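PDB 6GKZ: coclaurine N-methyltransferase, which catalyses transfer of a methyl group from S-adenosyl-L-methionine to the ring nitrogen of coclaurine in alkaloid biosynthesis. Local coordinates for residues C229-A234 and E341-H346. Numbering follows the deposited sequence.
Sequences CHKTFA and EWMASH
His230 and Trp342 face each other as a non-hydrogen-bonded antiparallel pair where strand 221-230 meets strand 342-349, the first antiparallel neighbour of the parallel part of the Rossmann-like methyltransferase sheet, with 273-279 beyond it. Register rests on Met343 N to Cys229 O (3.0 Å) and, past the strand end, Lys231 N to Glu341 O (2.9 Å); the return bond from Cys229 N to Met343 O is weak, bent to 127° at the hydrogen.

The tight part centres on the His230 imidazole. With CG anti to the backbone N (chi1 -174°), the ring turns its CD2 edge onto the Trp342 indole face, a T-shaped pair with planes at 81°. Its own faces are covered by Glu341 O and Phe233 CE2. NE2 donates to the anti lone pair of Glu341 OE1 at 3.0 Å in a bent bond, OE1 tilted from the ring plane, while ND1 accepts from Thr232 N at 2.9 Å. Replacing His230 with leucine would probably leave Thr232 N without its acceptor and Glu341 OE1 dependent on Tyr40.

The looser side is the partly exposed Lys231: its CG lies against Met343 CE, and Tyr44 of the second subunit packs on it. Asn337 ND2 hydrogen-bonds Glu341 OE2, to which Lys231 NZ makes a long salt bridge (3.9 Å).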
ATOM      1  N   CYS A 229       9.301   2.123   9.586  1.00 24.71           N
ATOM      2  CA  CYS A 229       8.749   1.080   8.755  1.00 19.71           C
ATOM      3  C   CYS A 229       9.836   0.476   7.926  1.00 21.99           C
ATOM      4  O   CYS A 229      10.945   0.992   7.886  1.00 22.08           O
ATOM      5  CB  CYS A 229       7.653   1.636   7.830  1.00 19.91           C
ATOM      6  SG  CYS A 229       8.238   2.820   6.558  1.00 34.97           S
ATOM      7  N   HIS A 230       9.503  -0.628   7.272  1.00 21.26           N
ATOM      8  CA  HIS A 230      10.256  -1.070   6.132  1.00 25.00           C
ATOM      9  C   HIS A 230       9.463  -0.733   4.870  1.00 27.46           C
ATOM     10  O   HIS A 230       8.229  -0.703   4.877  1.00 26.94           O
ATOM     11  CB  HIS A 230      10.558  -2.564   6.196  1.00 23.49           C
ATOM     12  CG  HIS A 230      11.456  -3.015   5.098  1.00 28.18           C
ATOM     13  ND1 HIS A 230      10.986  -3.370   3.851  1.00 27.54           N
ATOM     14  CD2 HIS A 230      12.804  -3.106   5.031  1.00 31.50           C
ATOM     15  CE1 HIS A 230      12.004  -3.687   3.074  1.00 28.98           C
ATOM     16  NE2 HIS A 230      13.119  -3.545   3.771  1.00 28.92           N
ATOM     17  N   LYS A 231      10.197  -0.429   3.809  1.00 26.56           N
ATOM     18  CA  LYS A 231       9.654  -0.175   2.477  1.00 24.21           C
ATOM     19  C   LYS A 231       8.486  -1.104   2.105  1.00 30.43           C
ATOM     20  O   LYS A 231       7.444  -0.661   1.617  1.00 32.04           O
ATOM     21  CB  LYS A 231      10.786  -0.360   1.456  1.00 27.51           C
ATOM     22  CG  LYS A 231      10.749   0.538   0.283  1.00 38.41           C
ATOM     23  CD  LYS A 231      11.593  -0.029  -0.862  1.00 39.01           C
ATOM     24  CE  LYS A 231      12.702  -0.936  -0.388  1.00 35.20           C
ATOM     25  NZ  LYS A 231      13.524  -1.391  -1.555  1.00 46.67           N
ATOM     26  N   THR A 232       8.679  -2.398   2.363  1.00 27.34           N
ATOM     27  CA  THR A 232       7.896  -3.448   1.732  1.00 24.98           C
ATOM     28  C   THR A 232       7.213  -4.396   2.713  1.00 31.81           C
ATOM     29  O   THR A 232       6.046  -4.747   2.526  1.00 32.33           O
ATOM     30  CB  THR A 232       8.781  -4.310   0.791  1.00 32.60           C
ATOM     31  OG1 THR A 232       9.409  -3.474  -0.196  1.00 33.37           O
ATOM     32  CG2 THR A 232       7.944  -5.392   0.108  1.00 19.12           C
ATOM     33  N   PHE A 233       7.933  -4.855   3.733  1.00 30.06           N
ATOM     34  CA  PHE A 233       7.335  -5.872   4.597  1.00 30.36           C
ATOM     35  C   PHE A 233       7.137  -5.387   6.030  1.00 23.54           C
ATOM     36  O   PHE A 233       7.643  -4.338   6.415  1.00 31.84           O
ATOM     37  CB  PHE A 233       8.146  -7.182   4.549  1.00 20.83           C
ATOM     38  CG  PHE A 233       9.596  -7.036   4.890  1.00 23.41           C
ATOM     39  CD1 PHE A 233      10.010  -7.032   6.214  1.00 22.35           C
ATOM     40  CD2 PHE A 233      10.553  -6.959   3.891  1.00 20.00           C
ATOM     41  CE1 PHE A 233      11.348  -6.926   6.541  1.00 23.35           C
ATOM     42  CE2 PHE A 233      11.892  -6.856   4.211  1.00 27.61           C
ATOM     43  CZ  PHE A 233      12.292  -6.829   5.541  1.00 28.96           C
ATOM     44  N   ALA A 234       6.364  -6.149   6.800  1.00 25.15           N
ATOM     45  CA  ALA A 234       5.947  -5.751   8.152  1.00 21.62           C
ATOM     46  C   ALA A 234       6.160  -6.913   9.103  1.00 21.57           C
ATOM     47  O   ALA A 234       6.082  -8.052   8.684  1.00 30.82           O
ATOM     48  CB  ALA A 234       4.479  -5.317   8.150  1.00 18.50           C
ATOM     49  N   GLU A 341      15.794   0.917   2.800  1.00 32.94           N
ATOM     50  CA  GLU A 341      15.103  -0.269   3.286  1.00 29.37           C
ATOM     51  C   GLU A 341      14.191   0.136   4.433  1.00 30.64           C
ATOM     52  O   GLU A 341      12.978   0.238   4.247  1.00 36.49           O
ATOM     53  CB  GLU A 341      16.094  -1.356   3.704  1.00 25.80           C
ATOM     54  CG  GLU A 341      16.999  -1.842   2.549  1.00 21.49           C
ATOM     55  CD  GLU A 341      16.247  -2.552   1.424  1.00 30.99           C
ATOM     56  OE1 GLU A 341      15.173  -3.159   1.677  1.00 31.24           O
ATOM     57  OE2 GLU A 341      16.741  -2.509   0.274  1.00 36.23           O
ATOM     58  N   TRP A 342      14.775   0.392   5.605  1.00 25.13           N
ATOM     59  CA  TRP A 342      14.020   0.903   6.749  1.00 26.52           C
ATOM     60  C   TRP A 342      14.056   2.429   6.748  1.00 24.48           C
ATOM     61  O   TRP A 342      15.101   3.033   6.502  1.00 22.54           O
ATOM     62  CB  TRP A 342      14.573   0.363   8.080  1.00 20.18           C
ATOM     63  CG  TRP A 342      14.463  -1.122   8.267  1.00 22.98           C
ATOM     64  CD1 TRP A 342      13.421  -1.810   8.839  1.00 20.63           C
ATOM     65  CD2 TRP A 342      15.439  -2.108   7.901  1.00 25.43           C
ATOM     66  NE1 TRP A 342      13.690  -3.155   8.842  1.00 25.02           N
ATOM     67  CE2 TRP A 342      14.925  -3.366   8.277  1.00 26.75           C
ATOM     68  CE3 TRP A 342      16.701  -2.046   7.297  1.00 28.62           C
ATOM     69  CZ2 TRP A 342      15.624  -4.553   8.064  1.00 26.49           C
ATOM     70  CZ3 TRP A 342      17.407  -3.227   7.094  1.00 24.25           C
ATOM     71  CH2 TRP A 342      16.863  -4.465   7.472  1.00 24.91           C
HETATM   72  N   MSE A 343      12.913   3.037   7.047  1.00 25.17           N
HETATM   73  CA  MSE A 343      12.707   4.470   6.847  1.00 22.14           C
HETATM   74  C   MSE A 343      11.511   5.017   7.657  1.00 26.19           C
HETATM   75  O   MSE A 343      11.006   4.344   8.550  1.00 25.84           O
HETATM   76  CB  MSE A 343      12.501   4.714   5.369  1.00 18.13           C
HETATM   77  CG  MSE A 343      11.421   3.824   4.811  1.00 24.69           C
HETATM   78 SE   MSE A 343      11.223   3.999   2.897  1.00 63.47          SE
HETATM   79  CE  MSE A 343      13.011   3.373   2.351  1.00 23.20           C
ATOM     80  N   ALA A 344      11.063   6.237   7.357  1.00 30.61           N
ATOM     81  CA  ALA A 344       9.870   6.783   8.016  1.00 19.55           C
ATOM     82  C   ALA A 344       8.726   7.025   7.034  1.00 21.82           C
ATOM     83  O   ALA A 344       8.931   7.295   5.848  1.00 24.59           O
ATOM     84  CB  ALA A 344      10.197   8.067   8.749  1.00 20.13           C
ATOM     85  N   SER A 345       7.516   6.932   7.558  1.00 23.20           N
ATOM     86  CA  SER A 345       6.303   7.103   6.788  1.00 23.06           C
ATOM     87  C   SER A 345       5.447   8.172   7.481  1.00 20.11           C
ATOM     88  O   SER A 345       5.252   8.153   8.698  1.00 21.78           O
ATOM     89  CB  SER A 345       5.570   5.755   6.665  1.00 21.83           C
ATOM     90  OG  SER A 345       4.260   5.858   6.112  1.00 30.34           O
ATOM     91  N   HIS A 346       4.971   9.126   6.700  1.00 21.13           N
ATOM     92  CA  HIS A 346       4.043  10.133   7.179  1.00 23.06           C
ATOM     93  C   HIS A 346       2.698   9.863   6.531  1.00 25.87           C
ATOM     94  O   HIS A 346       2.622   9.718   5.319  1.00 32.92           O
ATOM     95  CB  HIS A 346       4.537  11.543   6.843  1.00 22.61           C
ATOM     96  CG  HIS A 346       5.684  11.990   7.692  1.00 21.06           C
ATOM     97  ND1 HIS A 346       6.373  13.161   7.466  1.00 23.53           N
ATOM     98  CD2 HIS A 346       6.263  11.422   8.776  1.00 24.29           C
ATOM     99  CE1 HIS A 346       7.327  13.296   8.368  1.00 22.48           C
ATOM    100  NE2 HIS A 346       7.285  12.252   9.176  1.00 26.90           N
TER